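4-alpha-glucanotransferase (Aquifex aeolicus, PDB 1TZ7) is an amylomaltase, or disproportionating enzyme, of the 4-alpha-glucanotransferase family, built around a parallel beta/alpha barrel. Local coordinates at residues P346-I351 against F369-S374; F302-H307 against I351-G356; E394-Y399 against R449-I454; I221-D226 against K298-L303. All coordinates share one frame; numbering follows the deposited sequence.

Interaction 1 of 4, residues P346-I351 against F369-S374; sequences PKNPFI and FKIPGS
A beta-alpha-beta unit closes where Asn-348, Phe-350 and Ile-351, leading into and along strand 350-352, meet the chain that leaves helix 360-368 for strand 373-376. The helix ends in a Schellman motif with Lys-370, at positive phi, as its C-prime residue. Asn-348 faces this end. Its OD1 turns back to accept from Phe-350 N (3.2 Å, N-H...O angle 156°), an Asx turn that holds the amide, and ND2 then comes within 3.1 Å of Phe-369 O. The torsion responsible sets CG trans to the Asn-348 nitrogen (chi1 -161°). Further along, the branches of Ile-371 divide the work: CG1 passes Asn-348 at about a right angle, while CG2 packs on Phe-350 CB at 4.1 Å. The Pro-372 ring lies against the carbonyl of Phe-350, CD 3.3 Å from Phe-350 O. The Ile-351 side chain crosses that of Pro-372 at about a right angle, CG1 4.0 Å from Pro-372 CG. Within the first segment, Pro-349 CG lies over the centre of one face of the Phe-350 ring. Helix 334-344 packs against Asn-348, Phe-350 and Ile-371. Pro-372 bonds through its backbone to Ala-352, whose carbonyl also takes Ser-374 OG. The result is characteristic of a beta/alpha barrel: two parallel strands, joined through one helix, meet where the barrel closes.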
loop_
_atom_site.group_PDB
_atom_site.type_symbol
_atom_site.label_atom_id
_atom_site.label_comp_id
_atom_site.label_asym_id
_atom_site.label_seq_id
_atom_site.Cartn_x
_atom_site.Cartn_y
_atom_site.Cartn_z
ATOM N N PRO A 346 -3.706 -3.361 -21.496
ATOM C CA PRO A 346 -2.767 -4.252 -22.209
ATOM C C PRO A 346 -1.263 -3.937 -22.009
ATOM O O PRO A 346 -0.433 -4.775 -22.351
ATOM C CB PRO A 346 -3.163 -4.074 -23.676
ATOM C CG PRO A 346 -3.810 -2.724 -23.743
ATOM C CD PRO A 346 -4.492 -2.524 -22.427
ATOM N N LYS A 347 -0.926 -2.767 -21.471
ATOM C CA LYS A 347 0.487 -2.432 -21.226
ATOM C C LYS A 347 0.999 -3.076 -19.905
ATOM O O LYS A 347 2.188 -3.019 -19.592
ATOM C CB LYS A 347 0.682 -0.915 -21.223
ATOM C CG LYS A 347 0.360 -0.259 -22.599
ATOM C CD LYS A 347 0.831 1.197 -22.675
ATOM C CE LYS A 347 -0.129 2.133 -21.963
ATOM N NZ LYS A 347 0.217 3.558 -22.179
ATOM N N ASN A 348 0.074 -3.693 -19.166
ATOM C CA ASN A 348 0.382 -4.550 -18.000
ATOM C C ASN A 348 1.078 -3.820 -16.852
ATOM O O ASN A 348 2.306 -3.845 -16.733
ATOM C CB ASN A 348 1.186 -5.786 -18.401
ATOM C CG ASN A 348 1.117 -6.900 -17.333
ATOM O OD1 ASN A 348 0.665 -6.668 -16.203
ATOM N ND2 ASN A 348 1.561 -8.099 -17.692
ATOM N N PRO A 349 0.276 -3.181 -16.006
ATOM C CA PRO A 349 0.781 -2.454 -14.849
ATOM C C PRO A 349 0.996 -3.343 -13.623
ATOM O O PRO A 349 1.410 -2.841 -12.588
ATOM C CB PRO A 349 -0.335 -1.447 -14.572
ATOM C CG PRO A 349 -1.581 -2.168 -14.963
ATOM C CD PRO A 349 -1.193 -3.087 -16.115
ATOM N N PHE A 350 0.714 -4.640 -13.740
ATOM C CA PHE A 350 0.565 -5.493 -12.560
ATOM C C PHE A 350 1.891 -6.082 -12.090
ATOM O O PHE A 350 2.732 -6.498 -12.898
ATOM C CB PHE A 350 -0.442 -6.603 -12.824
ATOM C CG PHE A 350 -1.795 -6.100 -13.221
ATOM C CD1 PHE A 350 -2.573 -5.381 -12.322
ATOM C CD2 PHE A 350 -2.290 -6.326 -14.503
ATOM C CE1 PHE A 350 -3.830 -4.903 -12.693
ATOM C CE2 PHE A 350 -3.535 -5.852 -14.872
ATOM C CZ PHE A 350 -4.306 -5.140 -13.961
ATOM N N ILE A 351 2.073 -6.089 -10.770
ATOM C CA ILE A 351 3.136 -6.836 -10.120
ATOM C C ILE A 351 2.499 -7.752 -9.086
ATOM O O ILE A 351 1.622 -7.334 -8.346
ATOM C CB ILE A 351 4.132 -5.859 -9.409
ATOM C CG1 ILE A 351 4.863 -4.998 -10.435
ATOM C CG2 ILE A 351 5.128 -6.636 -8.561
ATOM C CD1 ILE A 351 5.577 -3.789 -9.827
ATOM N N PHE A 369 0.021 -14.598 -17.727
ATOM C CA PHE A 369 -0.258 -13.201 -18.050
ATOM C C PHE A 369 0.987 -12.319 -17.932
ATOM O O PHE A 369 0.885 -11.089 -17.928
ATOM C CB PHE A 369 -1.369 -12.678 -17.160
ATOM C CG PHE A 369 -2.682 -13.340 -17.402
ATOM C CD1 PHE A 369 -3.173 -14.289 -16.514
ATOM C CD2 PHE A 369 -3.429 -13.032 -18.531
ATOM C CE1 PHE A 369 -4.384 -14.907 -16.746
ATOM C CE2 PHE A 369 -4.642 -13.649 -18.766
ATOM C CZ PHE A 369 -5.122 -14.585 -17.877
ATOM N N LYS A 370 2.160 -12.961 -17.850
ATOM C CA LYS A 370 3.457 -12.257 -17.904
ATOM C C LYS A 370 3.580 -11.227 -16.793
ATOM O O LYS A 370 4.250 -10.223 -16.942
ATOM C CB LYS A 370 3.657 -11.579 -19.274
ATOM C CG LYS A 370 3.535 -12.522 -20.470
ATOM C CD LYS A 370 4.660 -13.555 -20.491
ATOM C CE LYS A 370 5.198 -13.774 -21.907
ATOM N NZ LYS A 370 6.375 -14.692 -21.924
ATOM N N ILE A 371 2.929 -11.491 -15.676
ATOM C CA ILE A 371 3.009 -10.609 -14.533
ATOM C C ILE A 371 4.282 -10.925 -13.738
ATOM O O ILE A 371 4.489 -12.066 -13.332
ATOM C CB ILE A 371 1.763 -10.787 -13.651
ATOM C CG1 ILE A 371 0.507 -10.363 -14.432
ATOM C CG2 ILE A 371 1.897 -9.983 -12.364
ATOM C CD1 ILE A 371 -0.811 -10.727 -13.742
ATOM N N PRO A 372 5.143 -9.917 -13.530
ATOM C CA PRO A 372 6.363 -10.112 -12.739
ATOM C C PRO A 372 6.045 -10.546 -11.323
ATOM O O PRO A 372 5.122 -10.006 -10.710
ATOM C CB PRO A 372 7.015 -8.718 -12.736
ATOM C CG PRO A 372 5.932 -7.774 -13.133
ATOM C CD PRO A 372 5.020 -8.533 -14.021
ATOM N N GLY A 373 6.799 -11.512 -10.815
ATOM C CA GLY A 373 6.686 -11.926 -9.432
ATOM C C GLY A 373 7.535 -11.070 -8.509
ATOM O O GLY A 373 8.152 -10.091 -8.936
ATOM N N SER A 374 7.559 -11.444 -7.239
ATOM C CA SER A 374 8.393 -10.781 -6.247
ATOM C C SER A 374 9.450 -11.762 -5.719
ATOM O O SER A 374 9.172 -12.938 -5.517
ATOM C CB SER A 374 7.525 -10.266 -5.082
ATOM O OG SER A 374 6.652 -9.235 -5.511
#

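Interaction 2 of 4, residues F302-H307 against I351-G356; sequences FLRLDH and IAEDLG
Leu-303, Leu-305 and Ile-351 set the parallel register of strands 302-305 and 350-352, and this end of the contact is the tightly packed one. Ile-351 N donates to Leu-303 O at 3.0 Å, and its carbonyl receives Leu-305 N at 2.7 Å, almost straight on (C=O...N angle 173°). On the face shared with Arg-304, the two branches of Ile-351 reach different neighbours: CD1 touches Phe-302 CB at 3.8 Å, and CG2 meets Arg-304 CG. Packing gives way to polar groups toward the partly exposed end, at Asp-306 and Glu-353. Glu-353 N still bonds to Leu-305 O (3.2 Å), after which its side chain takes over. Turned sharply at chi2 (-94°), the chain lays CG over one face of the Arg-304 guanidinium, 3.7 Å from NH1, and brings OE2 to His-307 N at 2.8 Å. That N-H meets the carboxylate from above its plane. OE1 accepts from Leu-355 N, so both oxygens of Glu-353 are tied to backbone. Asp-306 lies alongside, OD1 3.5 Å from Glu-353 OE2, a close pair of like charges with their carboxylate planes 49° apart. Arg-304 NE is buried with no partner in the model. Strand 222-227 flanks 302-305 on its other edge, helix 287-297 covers Leu-303, and Val-398 of strand 397-400, beyond the intervening strand 373-376, packs against Ile-351.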
loop_
_atom_site.group_PDB
_atom_site.type_symbol
_atom_site.label_atom_id
_atom_site.label_comp_id
_atom_site.label_asym_id
_atom_site.label_seq_id
_atom_site.Cartn_x
_atom_site.Cartn_y
_atom_site.Cartn_z
ATOM N N PHE A 302 2.542 1.383 -11.629
ATOM C CA PHE A 302 2.417 -0.043 -11.389
ATOM C C PHE A 302 1.561 -0.332 -10.159
ATOM O O PHE A 302 1.563 0.427 -9.182
ATOM C CB PHE A 302 3.802 -0.677 -11.232
ATOM C CG PHE A 302 4.644 -0.623 -12.494
ATOM C CD1 PHE A 302 4.513 -1.598 -13.474
ATOM C CD2 PHE A 302 5.556 0.401 -12.693
ATOM C CE1 PHE A 302 5.284 -1.552 -14.638
ATOM C CE2 PHE A 302 6.327 0.455 -13.853
ATOM C CZ PHE A 302 6.187 -0.529 -14.824
ATOM N N LEU A 303 0.830 -1.433 -10.216
ATOM C CA LEU A 303 -0.029 -1.845 -9.132
ATOM C C LEU A 303 0.435 -3.176 -8.592
ATOM O O LEU A 303 0.310 -4.203 -9.257
ATOM C CB LEU A 303 -1.476 -1.962 -9.618
ATOM C CG LEU A 303 -2.010 -0.761 -10.387
ATOM C CD1 LEU A 303 -3.436 -1.019 -10.851
ATOM C CD2 LEU A 303 -1.938 0.496 -9.538
ATOM N N ARG A 304 0.983 -3.156 -7.385
ATOM C CA ARG A 304 1.377 -4.374 -6.705
ATOM C C ARG A 304 0.153 -5.060 -6.131
ATOM O O ARG A 304 -0.573 -4.479 -5.327
ATOM C CB ARG A 304 2.377 -4.062 -5.589
ATOM C CG ARG A 304 3.232 -5.250 -5.182
ATOM C CD ARG A 304 3.967 -5.060 -3.870
ATOM N NE ARG A 304 3.207 -5.585 -2.739
ATOM C CZ ARG A 304 3.699 -5.759 -1.519
ATOM N NH1 ARG A 304 2.924 -6.244 -0.555
ATOM N NH2 ARG A 304 4.967 -5.446 -1.255
ATOM N N LEU A 305 -0.078 -6.299 -6.553
ATOM C CA LEU A 305 -1.271 -7.026 -6.166
ATOM C C LEU A 305 -1.017 -7.834 -4.903
ATOM O O LEU A 305 -0.463 -8.948 -4.947
ATOM C CB LEU A 305 -1.736 -7.929 -7.302
ATOM C CG LEU A 305 -2.106 -7.193 -8.607
ATOM C CD1 LEU A 305 -2.424 -8.182 -9.700
ATOM C CD2 LEU A 305 -3.294 -6.235 -8.384
ATOM N N ASP A 306 -1.414 -7.258 -3.778
ATOM C CA ASP A 306 -1.301 -7.898 -2.483
ATOM C C ASP A 306 -2.020 -9.262 -2.465
ATOM O O ASP A 306 -3.139 -9.388 -2.944
ATOM C CB ASP A 306 -1.890 -6.974 -1.414
ATOM C CG ASP A 306 -1.936 -7.606 -0.055
ATOM O OD1 ASP A 306 -0.855 -7.855 0.525
ATOM O OD2 ASP A 306 -3.016 -7.885 0.527
ATOM N N HIS A 307 -1.351 -10.269 -1.907
ATOM C CA HIS A 307 -1.896 -11.623 -1.821
ATOM C C HIS A 307 -2.381 -12.124 -3.203
ATOM O O HIS A 307 -3.523 -12.586 -3.351
ATOM C CB HIS A 307 -3.041 -11.686 -0.795
ATOM C CG HIS A 307 -3.392 -13.078 -0.382
ATOM N ND1 HIS A 307 -2.440 -14.002 -0.004
ATOM C CD2 HIS A 307 -4.586 -13.715 -0.302
ATOM C CE1 HIS A 307 -3.032 -15.145 0.298
ATOM N NE2 HIS A 307 -4.334 -14.998 0.127
ATOM N N ILE A 351 2.073 -6.089 -10.770
ATOM C CA ILE A 351 3.136 -6.836 -10.120
ATOM C C ILE A 351 2.499 -7.752 -9.086
ATOM O O ILE A 351 1.622 -7.334 -8.346
ATOM C CB ILE A 351 4.132 -5.859 -9.409
ATOM C CG1 ILE A 351 4.863 -4.998 -10.435
ATOM C CG2 ILE A 351 5.128 -6.636 -8.561
ATOM C CD1 ILE A 351 5.577 -3.789 -9.827
ATOM N N ALA A 352 2.938 -8.998 -9.042
ATOM C CA ALA A 352 2.370 -9.967 -8.123
ATOM C C ALA A 352 3.169 -10.010 -6.827
ATOM O O ALA A 352 4.379 -10.232 -6.847
ATOM C CB ALA A 352 2.339 -11.343 -8.764
ATOM N N GLU A 353 2.483 -9.791 -5.699
ATOM C CA GLU A 353 2.984 -10.235 -4.403
ATOM C C GLU A 353 2.687 -11.713 -4.239
ATOM O O GLU A 353 1.602 -12.103 -3.766
ATOM C CB GLU A 353 2.349 -9.438 -3.260
ATOM C CG GLU A 353 2.996 -9.697 -1.893
ATOM C CD GLU A 353 2.277 -10.777 -1.085
ATOM O OE1 GLU A 353 2.841 -11.885 -0.922
ATOM O OE2 GLU A 353 1.155 -10.517 -0.610
ATOM N N ASP A 354 3.647 -12.535 -4.640
ATOM C CA ASP A 354 3.457 -13.972 -4.708
ATOM C C ASP A 354 4.364 -14.656 -3.708
ATOM O O ASP A 354 4.933 -15.707 -3.982
ATOM C CB ASP A 354 3.736 -14.487 -6.139
ATOM C CG ASP A 354 5.124 -14.117 -6.636
ATOM O OD1 ASP A 354 5.559 -14.675 -7.663
ATOM O OD2 ASP A 354 5.852 -13.287 -6.062
ATOM N N LEU A 355 4.496 -14.043 -2.540
ATOM C CA LEU A 355 5.234 -14.629 -1.440
ATOM C C LEU A 355 4.261 -15.361 -0.505
ATOM O O LEU A 355 3.227 -14.811 -0.115
ATOM C CB LEU A 355 5.985 -13.532 -0.666
ATOM C CG LEU A 355 6.774 -12.515 -1.515
ATOM C CD1 LEU A 355 7.013 -11.218 -0.736
ATOM C CD2 LEU A 355 8.088 -13.108 -1.978
ATOM N N GLY A 356 4.589 -16.601 -0.162
ATOM C CA GLY A 356 3.850 -17.331 0.857
ATOM C C GLY A 356 2.639 -18.064 0.300
ATOM O O GLY A 356 1.830 -17.488 -0.441
#

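Interaction 3 of 4, residues E394-Y399 against R449-I454; sequences EENNVY and RAKFAI
The guanidinium of Arg-449 takes Glu-395 OE1 at its edge, near its own plane, and the ring of Phe-452 carries Val-398 CG2 obliquely against CD2 at 3.9 Å. In the salt bridge two nitrogens converge on one oxygen: NE of Arg-449 at 2.9 Å and NH2 at 3.3 Å, both on the anti side of Glu-395 OE1. The carboxylate plane stands 66° from the guanidinium, so this is a side-on grip and not a flat, paired one. One face of the Phe-452 ring bears Lys-451 CG, displaced toward the rim. Lys-451 owes its course to a chi1 of 68°, which starts the chain between the backbone N and carbonyl; fully extended from there, it runs beside Asn-396 and places NZ 2.9 Å from OD1, close to the direction of the amide C=O. Lys-451 N bonds to Glu-395 O just before the strands begin; in the strands themselves Tyr-399 N bonds to Phe-452 O (2.9 Å) and Ile-454 N to Tyr-399 O, while the link from Phe-452 N to Asn-397 O is weak. Val-398 CG1 presses on Ile-454 CG1 at 3.6 Å, and Ala-450 CB meets Tyr-399 CB on the other face. Strand 373-376 borders 397-400, strand 23-27 borders 452-456, helix 437-447 covers Tyr-399 and Ala-453, and Phe-452 meets Phe-302 edge to face.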
loop_
_atom_site.group_PDB
_atom_site.type_symbol
_atom_site.label_atom_id
_atom_site.label_comp_id
_atom_site.label_asym_id
_atom_site.label_seq_id
_atom_site.Cartn_x
_atom_site.Cartn_y
_atom_site.Cartn_z
ATOM N N GLU A 394 14.779 -14.643 -12.370
ATOM C CA GLU A 394 14.616 -14.379 -13.800
ATOM C C GLU A 394 14.338 -12.901 -14.034
ATOM O O GLU A 394 14.081 -12.151 -13.094
ATOM C CB GLU A 394 13.447 -15.215 -14.369
ATOM C CG GLU A 394 13.538 -16.709 -14.075
ATOM C CD GLU A 394 12.689 -17.133 -12.883
ATOM O OE1 GLU A 394 12.627 -16.377 -11.897
ATOM O OE2 GLU A 394 12.088 -18.231 -12.936
ATOM N N GLU A 395 14.375 -12.494 -15.299
ATOM C CA GLU A 395 14.265 -11.074 -15.669
ATOM C C GLU A 395 12.937 -10.473 -15.227
ATOM O O GLU A 395 12.898 -9.351 -14.695
ATOM C CB GLU A 395 14.425 -10.901 -17.179
ATOM C CG GLU A 395 15.876 -10.886 -17.662
ATOM C CD GLU A 395 16.416 -12.278 -17.990
ATOM O OE1 GLU A 395 17.547 -12.364 -18.534
ATOM O OE2 GLU A 395 15.716 -13.282 -17.705
ATOM N N ASN A 396 11.846 -11.204 -15.452
ATOM C CA ASN A 396 10.513 -10.686 -15.156
ATOM C C ASN A 396 10.174 -10.832 -13.674
ATOM O O ASN A 396 9.315 -11.635 -13.286
ATOM C CB ASN A 396 9.452 -11.367 -16.025
ATOM C CG ASN A 396 8.181 -10.541 -16.141
ATOM O OD1 ASN A 396 8.205 -9.320 -15.979
ATOM N ND2 ASN A 396 7.071 -11.201 -16.418
ATOM N N ASN A 397 10.856 -10.044 -12.855
ATOM C CA ASN A 397 10.669 -10.064 -11.413
ATOM C C ASN A 397 11.004 -8.712 -10.828
ATOM O O ASN A 397 11.808 -7.957 -11.393
ATOM C CB ASN A 397 11.568 -11.121 -10.770
ATOM C CG ASN A 397 10.991 -12.518 -10.860
ATOM O OD1 ASN A 397 9.920 -12.762 -10.454
ATOM N ND2 ASN A 397 11.716 -13.384 -11.385
ATOM N N VAL A 398 10.383 -8.406 -9.701
ATOM C CA VAL A 398 10.837 -7.344 -8.828
ATOM C C VAL A 398 11.614 -7.969 -7.652
ATOM O O VAL A 398 11.089 -8.813 -6.944
ATOM C CB VAL A 398 9.637 -6.527 -8.285
ATOM C CG1 VAL A 398 10.119 -5.260 -7.585
ATOM C CG2 VAL A 398 8.665 -6.177 -9.429
ATOM N N TYR A 399 12.862 -7.544 -7.471
ATOM C CA TYR A 399 13.780 -8.156 -6.487
ATOM C C TYR A 399 14.040 -7.162 -5.358
ATOM O O TYR A 399 14.636 -6.109 -5.580
ATOM C CB TYR A 399 15.106 -8.506 -7.176
ATOM C CG TYR A 399 15.986 -9.554 -6.482
ATOM C CD1 TYR A 399 17.292 -9.772 -6.919
ATOM C CD2 TYR A 399 15.516 -10.321 -5.412
ATOM C CE1 TYR A 399 18.108 -10.717 -6.319
ATOM C CE2 TYR A 399 16.327 -11.272 -4.806
ATOM C CZ TYR A 399 17.634 -11.460 -5.275
ATOM O OH TYR A 399 18.455 -12.388 -4.698
ATOM N N ARG A 449 19.566 -10.167 -12.776
ATOM C CA ARG A 449 18.931 -9.797 -14.035
ATOM C C ARG A 449 17.473 -9.391 -13.849
ATOM O O ARG A 449 16.798 -9.061 -14.811
ATOM C CB ARG A 449 19.054 -10.938 -15.045
ATOM C CG ARG A 449 20.524 -11.168 -15.479
ATOM C CD ARG A 449 20.829 -11.215 -17.006
ATOM N NE ARG A 449 19.829 -10.723 -17.874
ATOM C CZ ARG A 449 19.881 -9.661 -18.689
ATOM N NH1 ARG A 449 20.844 -8.732 -18.674
ATOM N NH2 ARG A 449 18.854 -9.493 -19.464
ATOM N N ALA A 450 16.989 -9.411 -12.606
ATOM C CA ALA A 450 15.640 -8.875 -12.313
ATOM C C ALA A 450 15.508 -7.490 -12.929
ATOM O O ALA A 450 16.376 -6.641 -12.740
ATOM C CB ALA A 450 15.414 -8.806 -10.844
ATOM N N LYS A 451 14.423 -7.258 -13.665
ATOM C CA LYS A 451 14.262 -5.992 -14.377
ATOM C C LYS A 451 14.070 -4.814 -13.409
ATOM O O LYS A 451 14.530 -3.721 -13.676
ATOM C CB LYS A 451 13.108 -6.064 -15.386
ATOM C CG LYS A 451 11.723 -6.181 -14.782
ATOM C CD LYS A 451 10.646 -6.284 -15.896
ATOM C CE LYS A 451 9.229 -6.254 -15.317
ATOM N NZ LYS A 451 8.183 -6.404 -16.377
ATOM N N PHE A 452 13.388 -5.060 -12.286
ATOM C CA PHE A 452 13.254 -4.043 -11.210
ATOM C C PHE A 452 13.975 -4.521 -9.947
ATOM O O PHE A 452 13.673 -5.588 -9.428
ATOM C CB PHE A 452 11.775 -3.798 -10.860
ATOM C CG PHE A 452 10.930 -3.263 -12.014
ATOM C CD1 PHE A 452 11.512 -2.779 -13.176
ATOM C CD2 PHE A 452 9.544 -3.245 -11.911
ATOM C CE1 PHE A 452 10.719 -2.296 -14.211
ATOM C CE2 PHE A 452 8.761 -2.763 -12.948
ATOM C CZ PHE A 452 9.350 -2.292 -14.088
ATOM N N ALA A 453 14.916 -3.716 -9.461
ATOM C CA ALA A 453 15.564 -3.961 -8.178
ATOM C C ALA A 453 15.162 -2.873 -7.196
ATOM O O ALA A 453 15.353 -1.694 -7.465
ATOM C CB ALA A 453 17.052 -3.983 -8.345
ATOM N N ILE A 454 14.602 -3.273 -6.057
ATOM C CA ILE A 454 14.073 -2.317 -5.083
ATOM C C ILE A 454 14.760 -2.485 -3.742
ATOM O O ILE A 454 14.801 -3.582 -3.190
ATOM C CB ILE A 454 12.544 -2.495 -4.922
ATOM C CG1 ILE A 454 11.837 -2.363 -6.285
ATOM C CG2 ILE A 454 11.982 -1.468 -3.915
ATOM C CD1 ILE A 454 11.527 -0.945 -6.685
#

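Interaction 4 of 4, residues I221-D226 against K298-L303; sequences ISIVGD and KLFDFL
Phe-300 lays its ring flat over Gly-225, whose CA stands 3.6 Å from the ring centroid and only 12° off the normal, a CH-pi contact. Leu-299 CB covers the opposite face, and Ile-223 CG2 comes in at the edge, 3.9 Å from Phe-300 CD2. With no side chain on Gly-225, the ring can settle directly on the backbone. Beside this sandwich, Asp-301 works as a stand-in for a strand partner: OD1 accepts from Ile-223 N at 2.8 Å, nearly straight (168°). Ile-223 O in turn receives two donors, Asp-301 N at 2.9 Å and Phe-302 N at 3.2 Å, and Gly-225 N reaches Phe-302 O at 2.8 Å to continue the parallel pairing. Ser-222 CB sits at the edge of the Phe-302 ring. One water links Ser-222 OG to Asp-301 OD2, donating weakly to the carboxylate, and OD2 also has a salt bridge to Arg-213 of helix 192-218. The chemistry implies that one carboxylate both completes the start of the strand pairing and ties it to a flanking helix; the nearby arginine would be expected to keep Asp-301 ionised.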
loop_
_atom_site.group_PDB
_atom_site.type_symbol
_atom_site.label_atom_id
_atom_site.label_comp_id
_atom_site.label_asym_id
_atom_site.label_seq_id
_atom_site.Cartn_x
_atom_site.Cartn_y
_atom_site.Cartn_z
ATOM N N ILE A 221 10.567 8.890 -13.114
ATOM C CA ILE A 221 10.306 8.026 -11.976
ATOM C C ILE A 221 8.891 7.471 -12.066
ATOM O O ILE A 221 7.915 8.234 -12.127
ATOM C CB ILE A 221 10.497 8.801 -10.654
ATOM C CG1 ILE A 221 11.964 9.226 -10.497
ATOM C CG2 ILE A 221 10.073 7.941 -9.457
ATOM C CD1 ILE A 221 12.167 10.349 -9.517
ATOM N N SER A 222 8.782 6.137 -12.083
ATOM C CA SER A 222 7.491 5.463 -12.049
ATOM C C SER A 222 7.158 5.077 -10.617
ATOM O O SER A 222 8.029 4.634 -9.864
ATOM C CB SER A 222 7.517 4.203 -12.931
ATOM O OG SER A 222 7.714 4.521 -14.289
ATOM N N ILE A 223 5.899 5.241 -10.241
ATOM C CA ILE A 223 5.480 4.967 -8.891
ATOM C C ILE A 223 4.765 3.635 -8.814
ATOM O O ILE A 223 3.787 3.390 -9.529
ATOM C CB ILE A 223 4.574 6.107 -8.352
ATOM C CG1 ILE A 223 5.276 7.462 -8.520
ATOM C CG2 ILE A 223 4.247 5.862 -6.875
ATOM C CD1 ILE A 223 4.399 8.671 -8.187
ATOM N N VAL A 224 5.267 2.767 -7.945
ATOM C CA VAL A 224 4.634 1.503 -7.663
ATOM C C VAL A 224 3.705 1.655 -6.460
ATOM O O VAL A 224 4.153 1.888 -5.345
ATOM C CB VAL A 224 5.685 0.406 -7.368
ATOM C CG1 VAL A 224 5.013 -0.935 -7.130
ATOM C CG2 VAL A 224 6.694 0.312 -8.514
ATOM N N GLY A 225 2.414 1.535 -6.706
ATOM C CA GLY A 225 1.432 1.556 -5.657
ATOM C C GLY A 225 0.997 0.167 -5.281
ATOM O O GLY A 225 1.421 -0.811 -5.884
ATOM N N ASP A 226 0.141 0.083 -4.282
ATOM C CA ASP A 226 -0.129 -1.168 -3.605
ATOM C C ASP A 226 -1.634 -1.350 -3.447
ATOM O O ASP A 226 -2.310 -0.507 -2.856
ATOM C CB ASP A 226 0.545 -1.170 -2.235
ATOM C CG ASP A 226 0.669 -2.561 -1.646
ATOM O OD1 ASP A 226 1.612 -2.786 -0.847
ATOM O OD2 ASP A 226 -0.124 -3.493 -1.915
ATOM N N LYS A 298 -4.720 6.335 -11.976
ATOM C CA LYS A 298 -4.662 7.808 -11.838
ATOM C C LYS A 298 -3.500 8.214 -10.931
ATOM O O LYS A 298 -2.930 9.304 -11.078
ATOM C CB LYS A 298 -5.968 8.353 -11.248
ATOM C CG LYS A 298 -7.182 8.201 -12.139
ATOM C CD LYS A 298 -8.447 8.746 -11.437
ATOM C CE LYS A 298 -9.662 8.758 -12.369
ATOM N NZ LYS A 298 -9.697 9.973 -13.225
ATOM N N LEU A 299 -3.161 7.334 -9.992
ATOM C CA LEU A 299 -2.158 7.623 -8.979
ATOM C C LEU A 299 -0.808 7.007 -9.328
ATOM O O LEU A 299 0.232 7.640 -9.152
ATOM C CB LEU A 299 -2.622 7.095 -7.618
ATOM C CG LEU A 299 -4.053 7.468 -7.219
ATOM C CD1 LEU A 299 -4.433 6.801 -5.903
ATOM C CD2 LEU A 299 -4.204 8.986 -7.119
ATOM N N PHE A 300 -0.830 5.764 -9.818
ATOM C CA PHE A 300 0.376 4.940 -9.899
ATOM C C PHE A 300 0.627 4.449 -11.318
ATOM O O PHE A 300 -0.281 4.406 -12.142
ATOM C CB PHE A 300 0.260 3.737 -8.970
ATOM C CG PHE A 300 -0.239 4.075 -7.600
ATOM C CD1 PHE A 300 -1.426 3.538 -7.128
ATOM C CD2 PHE A 300 0.481 4.930 -6.777
ATOM C CE1 PHE A 300 -1.886 3.848 -5.860
ATOM C CE2 PHE A 300 0.022 5.241 -5.512
ATOM C CZ PHE A 300 -1.162 4.700 -5.053
ATOM N N ASP A 301 1.872 4.074 -11.586
ATOM C CA ASP A 301 2.237 3.450 -12.849
ATOM C C ASP A 301 2.126 1.936 -12.760
ATOM O O ASP A 301 1.669 1.279 -13.700
ATOM C CB ASP A 301 3.650 3.849 -13.225
ATOM C CG ASP A 301 3.802 5.330 -13.367
ATOM O OD1 ASP A 301 4.221 5.983 -12.384
ATOM O OD2 ASP A 301 3.505 5.939 -14.416
ATOM N N PHE A 302 2.542 1.383 -11.629
ATOM C CA PHE A 302 2.417 -0.043 -11.389
ATOM C C PHE A 302 1.561 -0.332 -10.159
ATOM O O PHE A 302 1.563 0.427 -9.182
ATOM C CB PHE A 302 3.802 -0.677 -11.232
ATOM C CG PHE A 302 4.644 -0.623 -12.494
ATOM C CD1 PHE A 302 4.513 -1.598 -13.474
ATOM C CD2 PHE A 302 5.556 0.401 -12.693
ATOM C CE1 PHE A 302 5.284 -1.552 -14.638
ATOM C CE2 PHE A 302 6.327 0.455 -13.853
ATOM C CZ PHE A 302 6.187 -0.529 -14.824
ATOM N N LEU A 303 0.830 -1.433 -10.216
ATOM C CA LEU A 303 -0.029 -1.845 -9.132
ATOM C C LEU A 303 0.435 -3.176 -8.592
ATOM O O LEU A 303 0.310 -4.203 -9.257
ATOM C CB LEU A 303 -1.476 -1.962 -9.618
ATOM C CG LEU A 303 -2.010 -0.761 -10.387
ATOM C CD1 LEU A 303 -3.436 -1.019 -10.851
ATOM C CD2 LEU A 303 -1.938 0.496 -9.538
HETATM O O HOH W 1 5.384 4.331 -16.012
#

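Overall arrangement
From the N terminus, interaction 4 comes first: it closes a loop of 71 residues by pairing strand 222-227 with 302-305. Interaction 2 begins on that same strand, sharing Phe-302 and Leu-303, and after 43 more residues adds strand 350-352 at its other edge. Interaction 1 crosses interaction 2, since their segments alternate along the chain and share Ile-351; its short loop of 17 residues contains helix 360-368 and delivers strand 373-376. Interaction 3 follows in series, its 49-residue loop returning strand 452-456 to 397-400. Backbone bonding between Gly-373 and Val-398 joins interactions 1 and 3, while Phe-302 and Phe-452 meet inside the barrel, linking its two sides.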